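PDB 1VDM: purine phosphoribosyltransferase from Pyrococcus horikoshii, which probably transfers phosphoribosyl groups to or from purines, as a glycosyltransferase of the type I phosphoribosyltransferase family. Local coordinates for residues M1-L6 against E137-F142; K54-K59 against P71-P76. One frame throughout, in Å; residues are numbered along the deposited sequence.

Contact 1: M1-L6 against E137-F142; sequences MDKVYL and EKWIVF
Val4 pairs with Ile140 and Tyr5 with Val141 in a short two-stranded parallel sheet, strand 3-5 beside strand 139-141, the axes 4.6 Å apart at closest approach and turned 28° from each other. It joins the start of the chain to a late part of it. Val4 bonds through both backbone polar atoms: its N gives a nearly straight bond to Trp139 O (2.8 Å), and its O takes the N-H of Val141. Leu6 N then reaches Val141 O in a longer, more bent bond (3.2 Å), and a water also donates to that carbonyl and to Leu6 O.

On one face Val141 sits against the Tyr5 ring, with CG2 4.2 Å from the ring centroid in an off-centre CH-pi contact. Phe147 meets the same ring edge-to-face, and Gln10 of a second subunit packs on Tyr5. The extended chain of Lys3 crosses the same methyl, its CD 3.9 Å from Val141 CG2. On the face of Val4 and Ile140, Ile140 CG2, anti to the backbone N, reaches Leu6 CG (3.9 Å) and also sits over one face of the Phe142 ring, toward its rim. Leu6 runs alongside Phe142, CD1 meeting CE2 of the ring. At the solvent end Lys138 runs its methylenes past Asp2 O, CD coming within 3.5 Å, and a water accepting from Lys138 NZ at 3.0 Å donates to Met1 O.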
ATOM      1  N   MET G   1     -19.400  41.005  -7.149  1.00 62.29           N
ATOM      2  CA  MET G   1     -18.405  40.569  -6.125  1.00 62.87           C
ATOM      3  C   MET G   1     -17.295  41.584  -5.887  1.00 61.35           C
ATOM      4  O   MET G   1     -16.314  41.647  -6.635  1.00 60.05           O
ATOM      5  CB  MET G   1     -17.796  39.221  -6.522  1.00 64.98           C
ATOM      6  CG  MET G   1     -18.702  38.040  -6.206  1.00 66.32           C
ATOM      7  SD  MET G   1     -18.159  36.495  -6.945  1.00 68.98           S
ATOM      8  CE  MET G   1     -19.190  36.480  -8.400  1.00 70.14           C
ATOM      9  N   ASP G   2     -17.465  42.367  -4.826  1.00 59.94           N
ATOM     10  CA  ASP G   2     -16.503  43.394  -4.441  1.00 59.09           C
ATOM     11  C   ASP G   2     -15.566  42.904  -3.344  1.00 55.20           C
ATOM     12  O   ASP G   2     -15.101  43.682  -2.503  1.00 56.46           O
ATOM     13  CB  ASP G   2     -17.241  44.655  -3.975  1.00 63.03           C
ATOM     14  CG  ASP G   2     -18.435  44.339  -3.083  1.00 66.33           C
ATOM     15  OD1 ASP G   2     -18.244  43.704  -2.018  1.00 67.49           O
ATOM     16  OD2 ASP G   2     -19.566  44.731  -3.452  1.00 68.47           O
ATOM     17  N   LYS G   3     -15.309  41.601  -3.353  1.00 50.37           N
ATOM     18  CA  LYS G   3     -14.413  40.979  -2.392  1.00 45.87           C
ATOM     19  C   LYS G   3     -13.298  40.268  -3.155  1.00 43.25           C
ATOM     20  O   LYS G   3     -13.451  39.930  -4.335  1.00 42.70           O
ATOM     21  CB  LYS G   3     -15.169  39.967  -1.538  1.00 45.69           C
ATOM     22  CG  LYS G   3     -16.053  40.564  -0.470  1.00 43.20           C
ATOM     23  CD  LYS G   3     -16.814  39.468   0.255  1.00 43.90           C
ATOM     24  CE  LYS G   3     -17.624  40.018   1.409  1.00 43.78           C
ATOM     25  NZ  LYS G   3     -18.402  38.944   2.079  1.00 44.48           N
ATOM     26  N   VAL G   4     -12.168  40.059  -2.493  1.00 40.41           N
ATOM     27  CA  VAL G   4     -11.050  39.362  -3.124  1.00 38.16           C
ATOM     28  C   VAL G   4     -10.881  37.984  -2.486  1.00 37.20           C
ATOM     29  O   VAL G   4     -10.596  37.871  -1.289  1.00 37.76           O
ATOM     30  CB  VAL G   4      -9.724  40.161  -2.994  1.00 38.24           C
ATOM     31  CG1 VAL G   4      -8.530  39.290  -3.392  1.00 36.91           C
ATOM     32  CG2 VAL G   4      -9.780  41.371  -3.882  1.00 35.36           C
ATOM     33  N   TYR G   5     -11.076  36.945  -3.295  1.00 35.79           N
ATOM     34  CA  TYR G   5     -10.953  35.563  -2.822  1.00 34.40           C
ATOM     35  C   TYR G   5      -9.610  34.938  -3.180  1.00 33.03           C
ATOM     36  O   TYR G   5      -9.444  34.382  -4.260  1.00 34.24           O
ATOM     37  CB  TYR G   5     -12.077  34.684  -3.394  1.00 32.49           C
ATOM     38  CG  TYR G   5     -13.453  35.131  -2.998  1.00 32.80           C
ATOM     39  CD1 TYR G   5     -14.072  36.204  -3.648  1.00 32.51           C
ATOM     40  CD2 TYR G   5     -14.124  34.518  -1.940  1.00 32.81           C
ATOM     41  CE1 TYR G   5     -15.326  36.657  -3.251  1.00 34.90           C
ATOM     42  CE2 TYR G   5     -15.379  34.963  -1.533  1.00 34.49           C
ATOM     43  CZ  TYR G   5     -15.972  36.034  -2.191  1.00 36.48           C
ATOM     44  OH  TYR G   5     -17.194  36.497  -1.777  1.00 40.07           O
ATOM     45  N   LEU G   6      -8.663  35.030  -2.260  1.00 31.11           N
ATOM     46  CA  LEU G   6      -7.323  34.464  -2.409  1.00 28.67           C
ATOM     47  C   LEU G   6      -7.333  32.930  -2.362  1.00 28.53           C
ATOM     48  O   LEU G   6      -7.817  32.315  -1.421  1.00 25.46           O
ATOM     49  CB  LEU G   6      -6.445  35.014  -1.284  1.00 27.76           C
ATOM     50  CG  LEU G   6      -5.885  36.402  -1.604  1.00 27.76           C
ATOM     51  CD1 LEU G   6      -4.766  36.813  -0.645  1.00 27.76           C
ATOM     52  CD2 LEU G   6      -5.297  36.495  -3.012  1.00 27.76           C
ATOM     53  N   GLU G 137      -7.981  47.429  -1.891  1.00 45.24           N
ATOM     54  CA  GLU G 137      -8.846  48.235  -1.036  1.00 45.48           C
ATOM     55  C   GLU G 137     -10.086  47.420  -0.670  1.00 44.90           C
ATOM     56  O   GLU G 137     -10.824  47.765   0.256  1.00 45.17           O
ATOM     57  CB  GLU G 137      -9.252  49.526  -1.751  1.00 47.11           C
ATOM     58  CG  GLU G 137      -8.090  50.493  -1.998  1.00 52.41           C
ATOM     59  CD  GLU G 137      -8.529  51.790  -2.684  1.00 55.58           C
ATOM     60  OE1 GLU G 137      -7.658  52.656  -2.942  1.00 55.76           O
ATOM     61  OE2 GLU G 137      -9.743  51.941  -2.964  1.00 56.35           O
ATOM     62  N   LYS G 138     -10.297  46.324  -1.396  1.00 43.68           N
ATOM     63  CA  LYS G 138     -11.439  45.455  -1.158  1.00 42.81           C
ATOM     64  C   LYS G 138     -11.254  44.601   0.084  1.00 42.17           C
ATOM     65  O   LYS G 138     -10.167  44.557   0.672  1.00 40.54           O
ATOM     66  CB  LYS G 138     -11.660  44.531  -2.350  1.00 43.99           C
ATOM     67  CG  LYS G 138     -11.976  45.235  -3.651  1.00 44.72           C
ATOM     68  CD  LYS G 138     -12.416  44.220  -4.688  1.00 46.99           C
ATOM     69  CE  LYS G 138     -12.669  44.865  -6.030  1.00 47.18           C
ATOM     70  NZ  LYS G 138     -13.018  43.839  -7.051  1.00 50.18           N
ATOM     71  N   TRP G 139     -12.328  43.934   0.497  1.00 40.31           N
ATOM     72  CA  TRP G 139     -12.241  43.045   1.644  1.00 39.74           C
ATOM     73  C   TRP G 139     -11.703  41.718   1.098  1.00 38.97           C
ATOM     74  O   TRP G 139     -12.162  41.224   0.055  1.00 37.42           O
ATOM     75  CB  TRP G 139     -13.609  42.842   2.297  1.00 40.68           C
ATOM     76  CG  TRP G 139     -13.589  41.822   3.403  1.00 43.44           C
ATOM     77  CD1 TRP G 139     -13.865  40.488   3.294  1.00 45.31           C
ATOM     78  CD2 TRP G 139     -13.237  42.044   4.775  1.00 43.69           C
ATOM     79  NE1 TRP G 139     -13.705  39.865   4.511  1.00 45.09           N
ATOM     80  CE2 TRP G 139     -13.321  40.797   5.438  1.00 44.25           C
ATOM     81  CE3 TRP G 139     -12.856  43.175   5.511  1.00 43.18           C
ATOM     82  CZ2 TRP G 139     -13.042  40.649   6.799  1.00 43.47           C
ATOM     83  CZ3 TRP G 139     -12.577  43.027   6.867  1.00 44.21           C
ATOM     84  CH2 TRP G 139     -12.672  41.771   7.496  1.00 43.89           C
ATOM     85  N   ILE G 140     -10.712  41.162   1.791  1.00 36.66           N
ATOM     86  CA  ILE G 140     -10.106  39.910   1.356  1.00 35.16           C
ATOM     87  C   ILE G 140     -10.624  38.679   2.091  1.00 32.93           C
ATOM     88  O   ILE G 140     -10.578  38.609   3.322  1.00 31.79           O
ATOM     89  CB  ILE G 140      -8.571  39.924   1.536  1.00 35.02           C
ATOM     90  CG1 ILE G 140      -7.979  41.195   0.940  1.00 35.41           C
ATOM     91  CG2 ILE G 140      -7.957  38.708   0.837  1.00 35.93           C
ATOM     92  CD1 ILE G 140      -6.528  41.373   1.267  1.00 36.22           C
ATOM     93  N   VAL G 141     -11.121  37.714   1.325  1.00 30.37           N
ATOM     94  CA  VAL G 141     -11.583  36.461   1.910  1.00 31.42           C
ATOM     95  C   VAL G 141     -10.459  35.463   1.671  1.00 31.01           C
ATOM     96  O   VAL G 141     -10.183  35.089   0.535  1.00 31.35           O
ATOM     97  CB  VAL G 141     -12.860  35.922   1.237  1.00 30.72           C
ATOM     98  CG1 VAL G 141     -13.275  34.629   1.911  1.00 29.34           C
ATOM     99  CG2 VAL G 141     -13.977  36.951   1.324  1.00 31.50           C
ATOM    100  N   PHE G 142      -9.796  35.054   2.744  1.00 30.23           N
ATOM    101  CA  PHE G 142      -8.701  34.100   2.634  1.00 29.48           C
ATOM    102  C   PHE G 142      -9.197  32.667   2.395  1.00 29.06           C
ATOM    103  O   PHE G 142     -10.366  32.350   2.647  1.00 28.80           O
ATOM    104  CB  PHE G 142      -7.821  34.177   3.881  1.00 30.36           C
ATOM    105  CG  PHE G 142      -7.055  35.454   3.987  1.00 31.32           C
ATOM    106  CD1 PHE G 142      -7.468  36.466   4.855  1.00 31.62           C
ATOM    107  CD2 PHE G 142      -5.925  35.665   3.199  1.00 31.92           C
ATOM    108  CE1 PHE G 142      -6.760  37.676   4.940  1.00 30.99           C
ATOM    109  CE2 PHE G 142      -5.211  36.874   3.275  1.00 30.09           C
ATOM    110  CZ  PHE G 142      -5.629  37.879   4.147  1.00 29.95           C
TER
HETATM  111  O   HOH W   1     -15.257  43.689  -8.985  1.00 61.03           O
HETATM  112  O   HOH W   2     -10.569  32.559  -0.312  1.00 24.59           O

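Contact 2: K54-K59 against P71-P76; sequences KVIDVK and PVITIP
Ile75 packs its CB against Asp57 CB at 3.6 Å and sends CG2 back to Val55, near Val55 CG1, to make the apolar centre of this antiparallel beta hairpin. Strand 53-61 is its first arm and strand 70-73 its second, the outermost strand of the five-stranded sheet within this chain. On the other face Ile56 CG1 meets Ile73 CG2, and Val58 CG1 lies alongside Pro71 CB at 4.1 Å. Helix 97-107 covers this face, touching Ile56, Val58 and Ile73, while Leu38 of a fourth subunit packs on Val55.

Lys59 and Val72 form a hydrogen-bonded pair: Val72 N gives an almost straight bond to Lys59 O (2.8 Å), whereas Lys59 N approaches Val72 O from above the carbonyl plane. Farther along, a classic beta bulge sets two residues, Thr74 and Ile75, opposite the single Asp57. Asp57 O receives only weak bonds from Thr74 N and Ile75 N, but Asp57 N makes a firmer one to Ile75 O (2.8 Å), in the carbonyl plane and on a lone pair.

At the polar edge, the Lys59 chain is bent rather than extended (chi3 -110°), which brings its amine back over the bulge. There NZ donates to Thr74 OG1 at 2.7 Å and pairs with the Asp57 carboxylate, to which Arg35 adds only a long, weak ion pair. A methionine in place of Lys59 would probably leave that carboxylate without its close charged mate and Thr74 OG1 without its donor. In the salt bridge Asp57, its CG anti to the backbone N (chi1 -161°), offers OD1 to Lys59 NZ at 2.8 Å, and the amine meets that oxygen from above the carboxylate plane.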
ATOM      1  N   LYS G  54       6.004  32.128  18.236  1.00 47.07           N
ATOM      2  CA  LYS G  54       5.256  32.644  19.371  1.00 48.43           C
ATOM      3  C   LYS G  54       3.902  33.139  18.863  1.00 48.45           C
ATOM      4  O   LYS G  54       3.809  33.717  17.779  1.00 48.54           O
ATOM      5  CB  LYS G  54       6.031  33.770  20.057  1.00 50.52           C
ATOM      6  CG  LYS G  54       7.186  33.257  20.900  1.00 52.73           C
ATOM      7  CD  LYS G  54       7.899  34.369  21.648  1.00 53.82           C
ATOM      8  CE  LYS G  54       8.975  33.802  22.569  1.00 54.15           C
ATOM      9  NZ  LYS G  54       8.412  32.868  23.587  1.00 54.78           N
ATOM     10  N   VAL G  55       2.849  32.885  19.632  1.00 48.26           N
ATOM     11  CA  VAL G  55       1.520  33.305  19.224  1.00 49.13           C
ATOM     12  C   VAL G  55       0.927  34.406  20.094  1.00 50.45           C
ATOM     13  O   VAL G  55       1.004  34.364  21.326  1.00 51.05           O
ATOM     14  CB  VAL G  55       0.549  32.114  19.214  1.00 48.09           C
ATOM     15  CG1 VAL G  55      -0.856  32.587  18.882  1.00 47.59           C
ATOM     16  CG2 VAL G  55       1.012  31.090  18.194  1.00 49.42           C
ATOM     17  N   ILE G  56       0.344  35.404  19.438  1.00 50.75           N
ATOM     18  CA  ILE G  56      -0.300  36.500  20.148  1.00 50.11           C
ATOM     19  C   ILE G  56      -1.693  36.698  19.559  1.00 50.28           C
ATOM     20  O   ILE G  56      -1.885  36.571  18.351  1.00 49.00           O
ATOM     21  CB  ILE G  56       0.511  37.817  20.029  1.00 49.29           C
ATOM     22  CG1 ILE G  56      -0.016  38.831  21.050  1.00 49.83           C
ATOM     23  CG2 ILE G  56       0.418  38.373  18.611  1.00 48.34           C
ATOM     24  CD1 ILE G  56       0.922  39.997  21.319  1.00 48.03           C
ATOM     25  N   ASP G  57      -2.666  36.978  20.420  1.00 51.64           N
ATOM     26  CA  ASP G  57      -4.040  37.205  19.975  1.00 53.31           C
ATOM     27  C   ASP G  57      -4.529  38.522  20.561  1.00 54.02           C
ATOM     28  O   ASP G  57      -4.581  38.692  21.782  1.00 51.55           O
ATOM     29  CB  ASP G  57      -4.962  36.062  20.428  1.00 54.17           C
ATOM     30  CG  ASP G  57      -6.268  35.994  19.627  1.00 55.97           C
ATOM     31  OD1 ASP G  57      -7.035  35.018  19.821  1.00 57.75           O
ATOM     32  OD2 ASP G  57      -6.528  36.903  18.803  1.00 54.60           O
ATOM     33  N   VAL G  58      -4.866  39.457  19.683  1.00 55.75           N
ATOM     34  CA  VAL G  58      -5.360  40.760  20.107  1.00 57.37           C
ATOM     35  C   VAL G  58      -6.826  40.882  19.712  1.00 58.77           C
ATOM     36  O   VAL G  58      -7.201  40.584  18.579  1.00 60.27           O
ATOM     37  CB  VAL G  58      -4.556  41.901  19.456  1.00 56.42           C
ATOM     38  CG1 VAL G  58      -5.067  43.239  19.951  1.00 57.76           C
ATOM     39  CG2 VAL G  58      -3.080  41.747  19.786  1.00 55.01           C
ATOM     40  N   LYS G  59      -7.655  41.312  20.651  1.00 60.31           N
ATOM     41  CA  LYS G  59      -9.077  41.454  20.369  1.00 62.65           C
ATOM     42  C   LYS G  59      -9.590  42.842  20.757  1.00 63.26           C
ATOM     43  O   LYS G  59      -9.034  43.522  21.609  1.00 62.75           O
ATOM     44  CB  LYS G  59      -9.830  40.382  21.157  1.00 63.05           C
ATOM     45  CG  LYS G  59     -10.604  39.427  20.244  1.00 65.97           C
ATOM     46  CD  LYS G  59     -10.703  38.018  20.830  1.00 67.74           C
ATOM     47  CE  LYS G  59      -9.864  36.999  20.050  1.00 68.45           C
ATOM     48  NZ  LYS G  59      -9.394  35.953  20.955  1.00 71.72           N
ATOM     49  N   PRO G  71      -8.113  47.425  23.279  1.00 75.45           N
ATOM     50  CA  PRO G  71      -7.520  46.099  22.993  1.00 73.22           C
ATOM     51  C   PRO G  71      -7.372  45.210  24.230  1.00 71.57           C
ATOM     52  O   PRO G  71      -6.868  45.624  25.270  1.00 71.55           O
ATOM     53  CB  PRO G  71      -6.134  46.342  22.402  1.00 72.83           C
ATOM     54  CG  PRO G  71      -5.685  47.711  22.890  1.00 73.56           C
ATOM     55  CD  PRO G  71      -7.090  48.446  23.127  1.00 74.57           C
ATOM     56  N   VAL G  72      -7.793  43.958  24.069  1.00 69.49           N
ATOM     57  CA  VAL G  72      -7.695  42.935  25.108  1.00 67.69           C
ATOM     58  C   VAL G  72      -6.899  41.763  24.546  1.00 66.58           C
ATOM     59  O   VAL G  72      -7.350  41.079  23.625  1.00 66.15           O
ATOM     60  CB  VAL G  72      -9.086  42.420  25.533  1.00 68.35           C
ATOM     61  CG1 VAL G  72      -8.939  41.188  26.424  1.00 66.94           C
ATOM     62  CG2 VAL G  72      -9.841  43.516  26.268  1.00 67.69           C
ATOM     63  N   ILE G  73      -5.714  41.534  25.104  1.00 65.51           N
ATOM     64  CA  ILE G  73      -4.847  40.456  24.648  1.00 63.38           C
ATOM     65  C   ILE G  73      -5.288  39.077  25.129  1.00 63.11           C
ATOM     66  O   ILE G  73      -5.019  38.690  26.266  1.00 62.10           O
ATOM     67  CB  ILE G  73      -3.394  40.713  25.082  1.00 61.85           C
ATOM     68  CG1 ILE G  73      -2.905  42.020  24.447  1.00 62.51           C
ATOM     69  CG2 ILE G  73      -2.506  39.552  24.660  1.00 61.65           C
ATOM     70  CD1 ILE G  73      -1.441  42.325  24.674  1.00 62.71           C
ATOM     71  N   THR G  74      -5.962  38.349  24.237  1.00 63.42           N
ATOM     72  CA  THR G  74      -6.473  37.001  24.499  1.00 64.07           C
ATOM     73  C   THR G  74      -5.344  36.014  24.797  1.00 62.96           C
ATOM     74  O   THR G  74      -5.336  35.361  25.840  1.00 63.11           O
ATOM     75  CB  THR G  74      -7.268  36.461  23.281  1.00 65.21           C
ATOM     76  OG1 THR G  74      -7.907  37.546  22.600  1.00 67.31           O
ATOM     77  CG2 THR G  74      -8.323  35.450  23.729  1.00 67.50           C
ATOM     78  N   ILE G  75      -4.411  35.900  23.856  1.00 62.08           N
ATOM     79  CA  ILE G  75      -3.266  35.010  23.995  1.00 61.04           C
ATOM     80  C   ILE G  75      -1.992  35.848  23.993  1.00 60.42           C
ATOM     81  O   ILE G  75      -1.630  36.445  22.979  1.00 60.21           O
ATOM     82  CB  ILE G  75      -3.197  34.007  22.833  1.00 61.35           C
ATOM     83  CG1 ILE G  75      -4.497  33.206  22.761  1.00 61.12           C
ATOM     84  CG2 ILE G  75      -2.005  33.079  23.022  1.00 60.46           C
ATOM     85  CD1 ILE G  75      -4.558  32.253  21.589  1.00 62.41           C
ATOM     86  N   PRO G  76      -1.294  35.900  25.134  1.00 60.48           N
ATOM     87  CA  PRO G  76      -0.060  36.675  25.258  1.00 60.86           C
ATOM     88  C   PRO G  76       1.187  35.929  24.812  1.00 61.08           C
ATOM     89  O   PRO G  76       1.152  34.729  24.551  1.00 62.48           O
ATOM     90  CB  PRO G  76      -0.010  36.978  26.743  1.00 60.28           C
ATOM     91  CG  PRO G  76      -0.484  35.687  27.319  1.00 59.70           C
ATOM     92  CD  PRO G  76      -1.685  35.342  26.442  1.00 60.01           C
TER

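From the N terminus, the chain lays down strand 3-5, runs through helix 8-23 and strand 29-33, and after helix 38-47 enters strand 53-61. Contact 2 closes first, a short loop in which strand 70-73 folds back on strand 53-61 at one margin of the five-stranded sheet. The chain then supplies strands 85-90 and 113-118 of that sheet, with helix 97-107 between them, before strand 139-141 returns to strand 3-5. Contact 1 thus closes a far longer loop, and contact 2 is nested inside it. Their centres lie 25 Å apart and they do not touch: one ties the chain's start to its late part, the other completes a sheet margin.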